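Local atomic coordinates of putative Nitroreductase (Anabaena variabilis ATCC 29413, PDB entry 3EO7), a protein that binds flavin mononucleotide and probably works as an oxidoreductase of the nitroreductase family. Residues A10-Y13 against H14-K18; F274-H277 against T278-S281; R410-F414 against R415-H419; G449-V452 against Y453-L456. All coordinates share one frame; numbering follows the deposited sequence.

Contact 1: A10-Y13 against H14-K18; sequences AQHY and HERTK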
loop_
_atom_site.group_PDB
_atom_site.type_symbol
_atom_site.label_atom_id
_atom_site.label_comp_id
_atom_site.label_asym_id
_atom_site.label_seq_id
_atom_site.Cartn_x
_atom_site.Cartn_y
_atom_site.Cartn_z
ATOM N N ALA A 10 11.019 3.510 -16.366
ATOM C CA ALA A 10 9.905 2.825 -15.676
ATOM C C ALA A 10 9.208 1.788 -16.586
ATOM O O ALA A 10 8.829 0.702 -16.131
ATOM C CB ALA A 10 8.911 3.829 -15.140
ATOM N N GLN A 11 9.032 2.131 -17.865
ATOM C CA GLN A 11 8.471 1.179 -18.839
ATOM C C GLN A 11 9.391 -0.026 -19.037
ATOM O O GLN A 11 8.931 -1.178 -19.057
ATOM C CB GLN A 11 8.189 1.865 -20.168
ATOM C CG GLN A 11 7.094 2.911 -20.078
ATOM C CD GLN A 11 6.988 3.692 -21.347
ATOM O OE1 GLN A 11 7.866 4.494 -21.692
ATOM N NE2 GLN A 11 5.908 3.463 -22.067
ATOM N N HIS A 12 10.696 0.222 -19.103
ATOM C CA HIS A 12 11.691 -0.844 -19.272
ATOM C C HIS A 12 11.681 -1.762 -18.044
ATOM O O HIS A 12 11.664 -2.995 -18.177
ATOM C CB HIS A 12 13.071 -0.210 -19.490
ATOM C CG HIS A 12 14.187 -1.190 -19.690
ATOM N ND1 HIS A 12 14.276 -1.985 -20.818
ATOM C CD2 HIS A 12 15.296 -1.449 -18.951
ATOM C CE1 HIS A 12 15.371 -2.723 -20.738
ATOM N NE2 HIS A 12 16.015 -2.402 -19.632
ATOM N N TYR A 13 11.727 -1.147 -16.870
ATOM C CA TYR A 13 11.641 -1.867 -15.594
ATOM C C TYR A 13 10.385 -2.780 -15.610
ATOM O O TYR A 13 10.439 -3.973 -15.306
ATOM C CB TYR A 13 11.611 -0.890 -14.367
ATOM C CG TYR A 13 11.346 -1.699 -13.127
ATOM C CD1 TYR A 13 12.376 -2.320 -12.449
ATOM C CD2 TYR A 13 10.061 -1.952 -12.725
ATOM C CE1 TYR A 13 12.134 -3.179 -11.392
ATOM C CE2 TYR A 13 9.786 -2.820 -11.664
ATOM C CZ TYR A 13 10.825 -3.438 -10.992
ATOM O OH TYR A 13 10.532 -4.330 -9.957
ATOM N N HIS A 14 9.252 -2.203 -15.965
ATOM C CA HIS A 14 8.006 -2.964 -15.978
ATOM C C HIS A 14 8.094 -4.162 -16.920
ATOM O O HIS A 14 7.803 -5.285 -16.546
ATOM C CB HIS A 14 6.833 -2.089 -16.366
ATOM C CG HIS A 14 5.521 -2.712 -16.021
ATOM N ND1 HIS A 14 5.115 -2.874 -14.717
ATOM C CD2 HIS A 14 4.559 -3.262 -16.797
ATOM C CE1 HIS A 14 3.936 -3.474 -14.711
ATOM N NE2 HIS A 14 3.572 -3.712 -15.956
ATOM N N GLU A 15 8.564 -3.915 -18.133
ATOM C CA GLU A 15 8.692 -4.962 -19.126
ATOM C C GLU A 15 9.608 -6.084 -18.625
ATOM O O GLU A 15 9.282 -7.279 -18.736
ATOM C CB GLU A 15 9.238 -4.363 -20.427
ATOM C CG GLU A 15 9.290 -5.373 -21.575
ATOM C CD GLU A 15 7.891 -5.920 -21.982
ATOM O OE1 GLU A 15 6.886 -5.221 -21.756
ATOM O OE2 GLU A 15 7.812 -7.046 -22.534
ATOM N N ARG A 16 10.743 -5.707 -18.062
ATOM C CA ARG A 16 11.705 -6.678 -17.538
ATOM C C ARG A 16 11.269 -7.508 -16.337
ATOM O O ARG A 16 11.883 -8.555 -16.036
ATOM C CB ARG A 16 13.046 -5.979 -17.251
ATOM C CG ARG A 16 13.690 -5.708 -18.608
ATOM C CD ARG A 16 15.047 -5.389 -18.618
ATOM N NE ARG A 16 15.929 -6.253 -17.830
ATOM C CZ ARG A 16 17.118 -5.799 -17.466
ATOM N NH1 ARG A 16 17.478 -4.594 -17.865
ATOM N NH2 ARG A 16 17.930 -6.506 -16.708
ATOM N N THR A 17 10.202 -7.101 -15.695
ATOM C CA THR A 17 9.741 -7.755 -14.472
ATOM C C THR A 17 8.404 -8.488 -14.610
ATOM O O THR A 17 7.862 -9.005 -13.638
ATOM C CB THR A 17 9.705 -6.755 -13.302
ATOM O OG1 THR A 17 8.948 -5.589 -13.648
ATOM C CG2 THR A 17 11.150 -6.342 -12.934
ATOM N N LYS A 18 7.896 -8.529 -15.833
ATOM C CA LYS A 18 6.667 -9.271 -16.126
ATOM C C LYS A 18 6.994 -10.754 -15.997
ATOM O O LYS A 18 8.163 -11.143 -16.058
ATOM C CB LYS A 18 6.262 -9.019 -17.582
ATOM C CG LYS A 18 5.864 -7.580 -17.900
ATOM C CD LYS A 18 5.342 -7.385 -19.294
ATOM C CE LYS A 18 4.769 -5.988 -19.479
ATOM N NZ LYS A 18 4.369 -5.695 -20.917
#
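With its CG trans to the backbone N (chi1 -179°), the ring of His12 lies against Arg16, whose chain sets out beside its own backbone N and then bends at chi3 to bring the guanidinium round to the imidazole. The two side chains touch in two ways. Arg16 CG sits over one face of the ring, 4.2 Å from the centroid of His12 and offset toward the rim, in a CH-pi contact. Farther out, Arg16 NH1 donates to His12 NE2 over 3.2 Å; the acceptor lies in the guanidinium plane, whereas the donor is tilted out of the imidazole plane, and the two planes stand 72° apart. The guanidinium is gripped from outside as well, NH1 by Val265 O and NH2 by Asp267 in a salt bridge.

This is i to i+4 pairing over the last turns of the alpha helix 9-16, and the backbone bond from Arg16 N to His12 O (2.9 Å) runs beside it. One residue on from Arg16, Thr17 repeats the spacing with Tyr13. Its chi1 of 53° places OG1 between the backbone N and the carbonyl carbon and sends CG2 over one face of the phenol ring, 3.9 Å from the centroid of Tyr13. Thr17 OG1 lies 2.8 Å from Tyr13 O and 3.1 Å from His14 O, and its single proton could serve either carbonyl; Arg183 NE bonds to the same oxygen. After the last turn, Lys18 NZ reaches back to Glu15 OE1 in a 2.7 Å salt bridge, with Asp487 as its second acidic partner, while Tyr13 OH is held by Asp179 O.

Contact 2: F274-H277 against T278-S281; sequences FHHH and TQIS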
loop_
_atom_site.group_PDB
_atom_site.type_symbol
_atom_site.label_atom_id
_atom_site.label_comp_id
_atom_site.label_asym_id
_atom_site.label_seq_id
_atom_site.Cartn_x
_atom_site.Cartn_y
_atom_site.Cartn_z
ATOM N N PHE A 274 16.937 1.368 -10.760
ATOM C CA PHE A 274 15.639 2.016 -10.899
ATOM C C PHE A 274 15.304 2.939 -9.713
ATOM O O PHE A 274 14.857 4.084 -9.923
ATOM C CB PHE A 274 14.559 0.976 -11.128
ATOM C CG PHE A 274 13.220 1.552 -11.449
ATOM C CD1 PHE A 274 13.063 2.496 -12.447
ATOM C CD2 PHE A 274 12.091 1.085 -10.798
ATOM C CE1 PHE A 274 11.793 3.018 -12.752
ATOM C CE2 PHE A 274 10.821 1.579 -11.128
ATOM C CZ PHE A 274 10.686 2.567 -12.084
ATOM N N HIS A 275 15.599 2.490 -8.509
ATOM C CA HIS A 275 15.323 3.318 -7.336
ATOM C C HIS A 275 16.159 4.599 -7.374
ATOM O O HIS A 275 15.652 5.679 -7.110
ATOM C CB HIS A 275 15.578 2.595 -6.019
ATOM C CG HIS A 275 15.176 3.407 -4.840
ATOM N ND1 HIS A 275 13.852 3.586 -4.486
ATOM C CD2 HIS A 275 15.907 4.184 -4.000
ATOM C CE1 HIS A 275 13.794 4.433 -3.467
ATOM N NE2 HIS A 275 15.027 4.781 -3.134
ATOM N N HIS A 276 17.432 4.484 -7.747
ATOM C CA HIS A 276 18.283 5.654 -7.808
ATOM C C HIS A 276 18.066 6.525 -9.035
ATOM O O HIS A 276 18.600 7.628 -9.101
ATOM C CB HIS A 276 19.743 5.255 -7.692
ATOM C CG HIS A 276 20.123 4.868 -6.302
ATOM N ND1 HIS A 276 20.927 5.665 -5.504
ATOM C CD2 HIS A 276 19.761 3.807 -5.543
ATOM C CE1 HIS A 276 21.078 5.080 -4.325
ATOM N NE2 HIS A 276 20.360 3.964 -4.310
ATOM N N HIS A 277 17.257 6.039 -9.980
ATOM C CA HIS A 277 16.924 6.803 -11.163
ATOM C C HIS A 277 15.444 7.231 -11.189
ATOM O O HIS A 277 14.876 7.503 -12.248
ATOM C CB HIS A 277 17.332 6.055 -12.418
ATOM C CG HIS A 277 18.813 6.001 -12.616
ATOM N ND1 HIS A 277 19.629 5.199 -11.842
ATOM C CD2 HIS A 277 19.627 6.655 -13.478
ATOM C CE1 HIS A 277 20.882 5.365 -12.217
ATOM N NE2 HIS A 277 20.913 6.227 -13.219
ATOM N N THR A 278 14.824 7.243 -10.008
ATOM C CA THR A 278 13.483 7.773 -9.838
ATOM C C THR A 278 13.499 8.812 -8.723
ATOM O O THR A 278 12.457 9.189 -8.174
ATOM C CB THR A 278 12.427 6.704 -9.534
ATOM O OG1 THR A 278 12.873 5.820 -8.502
ATOM C CG2 THR A 278 12.099 5.903 -10.819
ATOM N N GLN A 279 14.671 9.301 -8.384
ATOM C CA GLN A 279 14.731 10.290 -7.342
ATOM C C GLN A 279 14.320 11.684 -7.801
ATOM O O GLN A 279 14.212 12.000 -9.006
ATOM C CB GLN A 279 16.125 10.279 -6.638
ATOM C CG GLN A 279 17.265 10.478 -7.498
ATOM C CD GLN A 279 18.610 10.357 -6.758
ATOM O OE1 GLN A 279 18.894 11.138 -5.831
ATOM N NE2 GLN A 279 19.466 9.421 -7.216
ATOM N N ILE A 280 14.029 12.504 -6.811
ATOM C CA ILE A 280 13.801 13.907 -6.997
ATOM C C ILE A 280 14.985 14.636 -6.390
ATOM O O ILE A 280 15.493 14.272 -5.322
ATOM C CB ILE A 280 12.510 14.349 -6.346
ATOM C CG1 ILE A 280 11.331 13.880 -7.212
ATOM C CG2 ILE A 280 12.452 15.867 -6.191
ATOM C CD1 ILE A 280 9.967 14.112 -6.586
ATOM N N SER A 281 15.401 15.703 -7.072
ATOM C CA SER A 281 16.525 16.529 -6.598
ATOM C C SER A 281 16.097 17.972 -6.322
ATOM O O SER A 281 15.009 18.386 -6.727
ATOM C CB SER A 281 17.585 16.514 -7.677
ATOM O OG SER A 281 17.965 15.174 -7.876
HETATM O O HOH W 1 22.094 8.131 -6.221
#
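Phe274 and Thr278 meet where helix 270-276 runs out, and the polar accounting there shows how carbonyls of a final turn find partners. Phe274 O takes the backbone N of His277 at 3.1 Å and also lies 3.0 Å from Thr278 OG1, a hydroxyl whose one proton has a second carbonyl, His275 O, in range; which of them receives it is not settled. The same hydroxyl is met by Arg454 NH2. A long, weak bond of 3.4 Å joins Thr278 N to His275 O.

His276 O is served by a side chain instead. Gln279 sets CG between its backbone N and carbonyl carbon (chi1 57°) and extends from there, which carries the amide back to the helix; NE2 then donates to His276 O over 2.7 Å in a nearly straight bond (172°), with the acceptor close to the amide plane. The other role of NE2 is to give a proton to a water at 3.1 Å, which also lies 2.8 Å from His276 ND1, in the plane of that ring. His276 NE2 is bonded to Pro226 O, and His275 ND1 to Tyr182 OH.

The apolar side is simpler: Thr278 CG2 rests 3.5 Å from CE1 of Phe274, whose ring also stacks with Tyr13. Taken together, this is the C-terminal end of an alpha helix, its last carbonyls met by donors from the loop that leads away.

Contact 3: R410-F414 against R415-H419; sequences RFKNF and RRELH. With ACT (acetate ion), chain P.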
loop_
_atom_site.group_PDB
_atom_site.type_symbol
_atom_site.label_atom_id
_atom_site.label_comp_id
_atom_site.label_asym_id
_atom_site.label_seq_id
_atom_site.Cartn_x
_atom_site.Cartn_y
_atom_site.Cartn_z
ATOM N N ARG A 410 -17.008 -8.224 -20.925
ATOM C CA ARG A 410 -16.961 -9.588 -21.427
ATOM C C ARG A 410 -17.935 -10.445 -20.603
ATOM O O ARG A 410 -18.116 -10.213 -19.397
ATOM C CB ARG A 410 -15.584 -10.228 -21.352
ATOM C CG ARG A 410 -14.492 -9.638 -22.210
ATOM C CD ARG A 410 -14.696 -9.780 -23.707
ATOM N NE ARG A 410 -13.533 -9.264 -24.447
ATOM C CZ ARG A 410 -13.320 -7.973 -24.707
ATOM N NH1 ARG A 410 -14.177 -7.027 -24.335
ATOM N NH2 ARG A 410 -12.232 -7.617 -25.367
ATOM N N PHE A 411 -18.497 -11.439 -21.277
ATOM C CA PHE A 411 -19.418 -12.394 -20.706
ATOM C C PHE A 411 -18.794 -13.777 -20.883
ATOM O O PHE A 411 -18.745 -14.311 -22.000
ATOM C CB PHE A 411 -20.785 -12.307 -21.373
ATOM C CG PHE A 411 -21.742 -13.362 -20.937
ATOM C CD1 PHE A 411 -22.148 -13.419 -19.610
ATOM C CD2 PHE A 411 -22.219 -14.330 -21.823
ATOM C CE1 PHE A 411 -23.007 -14.377 -19.194
ATOM C CE2 PHE A 411 -23.094 -15.295 -21.394
ATOM C CZ PHE A 411 -23.495 -15.317 -20.094
ATOM N N LYS A 412 -18.343 -14.345 -19.777
ATOM C CA LYS A 412 -17.637 -15.625 -19.783
ATOM C C LYS A 412 -17.314 -16.068 -18.357
ATOM O O LYS A 412 -17.164 -15.244 -17.475
ATOM C CB LYS A 412 -16.268 -15.465 -20.478
ATOM C CG LYS A 412 -15.618 -16.815 -20.820
ATOM C CD LYS A 412 -14.243 -16.672 -21.398
ATOM C CE LYS A 412 -13.755 -18.059 -21.870
ATOM N NZ LYS A 412 -12.459 -17.994 -22.504
ATOM N N ASN A 413 -17.206 -17.384 -18.157
ATOM C CA ASN A 413 -16.711 -17.950 -16.896
ATOM C C ASN A 413 -15.182 -17.987 -17.029
ATOM O O ASN A 413 -14.645 -18.731 -17.862
ATOM C CB ASN A 413 -17.266 -19.372 -16.712
ATOM C CG ASN A 413 -16.746 -20.032 -15.451
ATOM O OD1 ASN A 413 -15.588 -19.904 -15.120
ATOM N ND2 ASN A 413 -17.598 -20.778 -14.766
ATOM N N PHE A 414 -14.494 -17.186 -16.230
ATOM C CA PHE A 414 -13.051 -17.014 -16.326
ATOM C C PHE A 414 -12.206 -17.816 -15.307
ATOM O O PHE A 414 -10.999 -17.570 -15.194
ATOM C CB PHE A 414 -12.703 -15.527 -16.173
ATOM C CG PHE A 414 -13.017 -14.690 -17.393
ATOM C CD1 PHE A 414 -12.340 -14.917 -18.587
ATOM C CD2 PHE A 414 -13.906 -13.641 -17.327
ATOM C CE1 PHE A 414 -12.574 -14.133 -19.696
ATOM C CE2 PHE A 414 -14.168 -12.856 -18.438
ATOM C CZ PHE A 414 -13.504 -13.082 -19.612
ATOM N N ARG A 415 -12.823 -18.757 -14.591
ATOM C CA ARG A 415 -12.095 -19.475 -13.521
ATOM C C ARG A 415 -10.813 -20.114 -14.003
ATOM O O ARG A 415 -9.751 -19.961 -13.363
ATOM C CB ARG A 415 -12.978 -20.523 -12.870
ATOM C CG ARG A 415 -14.110 -19.944 -12.028
ATOM C CD ARG A 415 -14.815 -21.019 -11.227
ATOM N NE ARG A 415 -15.960 -20.427 -10.536
ATOM C CZ ARG A 415 -15.858 -19.704 -9.431
ATOM N NH1 ARG A 415 -14.675 -19.487 -8.856
ATOM N NH2 ARG A 415 -16.958 -19.196 -8.881
ATOM N N ARG A 416 -10.893 -20.850 -15.111
ATOM C CA ARG A 416 -9.709 -21.556 -15.646
ATOM C C ARG A 416 -8.611 -20.588 -16.026
ATOM O O ARG A 416 -7.434 -20.787 -15.725
ATOM C CB ARG A 416 -10.118 -22.398 -16.860
ATOM C CG ARG A 416 -9.041 -23.285 -17.408
ATOM C CD ARG A 416 -9.504 -24.014 -18.696
ATOM N NE ARG A 416 -9.986 -23.043 -19.693
ATOM C CZ ARG A 416 -9.221 -22.294 -20.498
ATOM N NH1 ARG A 416 -7.893 -22.369 -20.466
ATOM N NH2 ARG A 416 -9.803 -21.446 -21.342
ATOM N N GLU A 417 -9.031 -19.510 -16.672
ATOM C CA GLU A 417 -8.142 -18.464 -17.090
ATOM C C GLU A 417 -7.457 -17.785 -15.922
ATOM O O GLU A 417 -6.250 -17.608 -15.938
ATOM C CB GLU A 417 -8.902 -17.413 -17.894
ATOM C CG GLU A 417 -9.387 -17.892 -19.258
ATOM C CD GLU A 417 -10.666 -18.751 -19.307
ATOM O OE1 GLU A 417 -11.337 -19.134 -18.303
ATOM O OE2 GLU A 417 -10.990 -19.079 -20.463
ATOM N N LEU A 418 -8.233 -17.429 -14.904
ATOM C CA LEU A 418 -7.707 -16.718 -13.730
ATOM C C LEU A 418 -6.729 -17.612 -12.966
ATOM O O LEU A 418 -5.724 -17.162 -12.443
ATOM C CB LEU A 418 -8.852 -16.261 -12.845
ATOM C CG LEU A 418 -9.730 -15.104 -13.379
ATOM C CD1 LEU A 418 -11.047 -15.087 -12.607
ATOM C CD2 LEU A 418 -8.947 -13.759 -13.338
ATOM N N HIS A 419 -7.017 -18.901 -12.943
ATOM C CA HIS A 419 -6.145 -19.878 -12.335
ATOM C C HIS A 419 -4.756 -19.766 -12.989
ATOM O O HIS A 419 -3.746 -19.650 -12.286
ATOM C CB HIS A 419 -6.775 -21.255 -12.538
ATOM C CG HIS A 419 -6.085 -22.363 -11.830
ATOM N ND1 HIS A 419 -6.355 -23.688 -12.116
ATOM C CD2 HIS A 419 -5.167 -22.367 -10.845
ATOM C CE1 HIS A 419 -5.614 -24.457 -11.340
ATOM N NE2 HIS A 419 -4.879 -23.683 -10.563
HETATM C C ACT P . -11.629 -3.963 -25.312
HETATM O O ACT P . -12.537 -3.980 -24.405
HETATM O OXT ACT P . -11.603 -4.888 -26.179
HETATM C CH3 ACT P . -10.563 -2.917 -25.408
HETATM O O HOH W 2 -13.412 -21.423 -16.557
#
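Lys412 and Glu417 are joined by charge across the junction of strand 405-411 with helix 415-421. Fully extended, the lysine brings NZ to 2.7 Å from Glu417 OE2, arriving from above the carboxylate plane. Arg416 NH2 reaches the same oxygen at 2.8 Å, and the three residues form a salt-bridge network in which one carboxylate oxygen is shared by two cations, whose charge it would balance in part. Because the glutamate was modelled in two conformers and the network rests on one of them, it is doubtful for the other.

Hydrogen bonds of the helix start form a second group. Asn413 OD1 accepts Arg415 N at 3.0 Å, nearly end-on to the side-chain carbonyl, which makes an Asx turn leading into the helix; Phe414 occupies the N-cap position. A water extends the reach of OD1: it donates to that oxygen and accepts from Arg416 N, serving a second early helix amide. The first full helical bond follows, from Leu418 N to Phe414 O at 2.8 Å.

Apolar packing makes up the third group. Phe414 CB touches Leu418 CD1 at 4.0 Å, Lys412 CB lies over one face of the phenyl ring, and the ring also packs against Val492 and Leu493 of helix 486-493. Leu418 turns to Ala385, Val434 and Phe436 on the neighbouring strands. Well apart from the helix, Arg410 NH2 donates to an acetate oxygen, OXT, at 2.9 Å; the ion probably came from the crystallisation liquor.

Contact 4: G449-V452 against Y453-L456; sequences GDRV and YRYL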
loop_
_atom_site.group_PDB
_atom_site.type_symbol
_atom_site.label_atom_id
_atom_site.label_comp_id
_atom_site.label_asym_id
_atom_site.label_seq_id
_atom_site.Cartn_x
_atom_site.Cartn_y
_atom_site.Cartn_z
ATOM N N GLY A 449 6.739 11.558 -14.286
ATOM C CA GLY A 449 8.027 10.980 -14.588
ATOM C C GLY A 449 8.109 9.523 -14.156
ATOM O O GLY A 449 7.102 8.896 -13.773
ATOM N N ASP A 450 9.312 8.960 -14.211
ATOM C CA ASP A 450 9.484 7.550 -13.886
ATOM C C ASP A 450 9.135 7.199 -12.456
ATOM O O ASP A 450 8.758 6.079 -12.184
ATOM C CB ASP A 450 10.886 7.079 -14.239
ATOM C CG ASP A 450 11.125 7.129 -15.727
ATOM O OD1 ASP A 450 10.466 6.334 -16.436
ATOM O OD2 ASP A 450 11.964 7.957 -16.149
ATOM N N ARG A 451 9.281 8.167 -11.557
ATOM C CA ARG A 451 8.908 7.984 -10.138
ATOM C C ARG A 451 7.436 7.628 -9.962
ATOM O O ARG A 451 7.046 7.106 -8.931
ATOM C CB ARG A 451 9.265 9.245 -9.361
ATOM C CG ARG A 451 9.018 9.210 -7.837
ATOM C CD ARG A 451 9.219 10.617 -7.304
ATOM N NE ARG A 451 9.226 10.790 -5.828
ATOM C CZ ARG A 451 10.347 10.744 -5.086
ATOM N NH1 ARG A 451 11.525 10.460 -5.644
ATOM N NH2 ARG A 451 10.290 10.989 -3.793
ATOM N N VAL A 452 6.601 7.896 -10.970
ATOM C CA VAL A 452 5.183 7.547 -10.883
ATOM C C VAL A 452 5.011 6.050 -10.613
ATOM O O VAL A 452 4.023 5.638 -10.001
ATOM C CB VAL A 452 4.374 7.928 -12.161
ATOM C CG1 VAL A 452 4.635 6.927 -13.327
ATOM C CG2 VAL A 452 2.835 8.045 -11.804
ATOM N N TYR A 453 5.993 5.239 -11.016
ATOM C CA TYR A 453 5.925 3.807 -10.793
ATOM C C TYR A 453 5.737 3.500 -9.314
ATOM O O TYR A 453 4.956 2.593 -8.952
ATOM C CB TYR A 453 7.187 3.123 -11.338
ATOM C CG TYR A 453 6.989 1.648 -11.625
ATOM C CD1 TYR A 453 6.476 1.224 -12.831
ATOM C CD2 TYR A 453 7.332 0.697 -10.687
ATOM C CE1 TYR A 453 6.305 -0.134 -13.126
ATOM C CE2 TYR A 453 7.208 -0.648 -10.969
ATOM C CZ TYR A 453 6.658 -1.052 -12.192
ATOM O OH TYR A 453 6.532 -2.379 -12.451
ATOM N N ARG A 454 6.485 4.209 -8.456
ATOM C CA ARG A 454 6.329 4.059 -7.009
ATOM C C ARG A 454 4.894 4.407 -6.580
ATOM O O ARG A 454 4.263 3.690 -5.840
ATOM C CB ARG A 454 7.235 5.044 -6.266
ATOM C CG ARG A 454 8.685 4.921 -6.545
ATOM C CD ARG A 454 9.403 5.889 -5.580
ATOM N NE ARG A 454 10.789 6.044 -5.932
ATOM C CZ ARG A 454 11.655 6.816 -5.262
ATOM N NH1 ARG A 454 11.252 7.495 -4.194
ATOM N NH2 ARG A 454 12.907 6.886 -5.665
ATOM N N TYR A 455 4.420 5.536 -7.088
ATOM C CA TYR A 455 3.119 6.086 -6.712
ATOM C C TYR A 455 1.998 5.137 -7.069
ATOM O O TYR A 455 1.069 4.923 -6.286
ATOM C CB TYR A 455 2.859 7.427 -7.371
ATOM C CG TYR A 455 3.857 8.552 -7.082
ATOM C CD1 TYR A 455 4.563 8.627 -5.882
ATOM C CD2 TYR A 455 3.994 9.614 -7.974
ATOM C CE1 TYR A 455 5.391 9.668 -5.623
ATOM C CE2 TYR A 455 4.847 10.692 -7.725
ATOM C CZ TYR A 455 5.557 10.714 -6.528
ATOM O OH TYR A 455 6.402 11.771 -6.215
ATOM N N LEU A 456 2.079 4.574 -8.258
ATOM C CA LEU A 456 1.034 3.667 -8.737
ATOM C C LEU A 456 0.895 2.435 -7.842
ATOM O O LEU A 456 -0.232 2.021 -7.485
ATOM C CB LEU A 456 1.338 3.193 -10.175
ATOM C CG LEU A 456 1.293 4.221 -11.286
ATOM C CD1 LEU A 456 1.828 3.686 -12.631
ATOM C CD2 LEU A 456 -0.160 4.782 -11.403
#
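Arg451 and Arg454 lay their guanidinium groups one over the other, with NH1 of Arg454 above one face of Arg451, the NH1 atoms of Arg451 and Arg454 3.3 Å apart and the planes inclined by 35°. Such closeness of like charges is probably made tolerable by Asp215, which forms salt bridges to both, OD1 to Arg451 and OD2 to Arg454. At the edge of the Arg451 guanidinium, near its plane, comes the phenol of Tyr455, its ring steeply inclined to the group; its OH receives a weak, bent bond from Arg451 NE at 3.0 Å. A chi1 of -177° points the arginine chain away from its backbone N, and it stays extended to NE.

Backbone carbonyls hold these groups from outside: Tyr455 OH is bonded to Leu254 O, and Arg451 NH2 to Gly211 O. Nearer the backbone, Val452 CG2 packs on Leu456 CG at 4.2 Å and on Tyr455 CD2 at 4.3 Å, backed by Ala444 and Ile445 of helix 441-448.

The backbone sets the frame for all of this. Gly449, with positive phi, leaves helix 441-448 and opens a type I beta turn closed by Val452 N on Gly449 O. From there Tyr453 N bonds to Asp450 O at 3.1 Å and Leu456 N to Val452 O at 2.8 Å, the second being a regular helical bond. Asp450 is itself held by Ser8 OG and Glu259 N. What results is a buried connection of two helices through a tight turn, the second being the long helix 452-473 of the nitroreductase-family region.

Overall arrangement
Contacts 1, 2 and 4 form one touching cluster. His14 ND1 of contact 1 lies 2.7 Å from Tyr453 OH of contact 4, and Ala10 N lies 2.9 Å from Asp450 OD1, both probable hydrogen bonds. Phe274 of contact 2 packs on contact 1, with its CE1 3.5 Å from Ala10 CA, and Thr278 O of contact 2 is 3.0 Å from Arg451 NH1 of contact 4. Contact 3 stands apart, its nearest atoms about 19 Å from contact 4 and about 14 Å from contact 1. Three of the four lie near the flavin without touching it: the side chains of Tyr13, Leu418 and Tyr453 are each about 12 Å from the bound FMN.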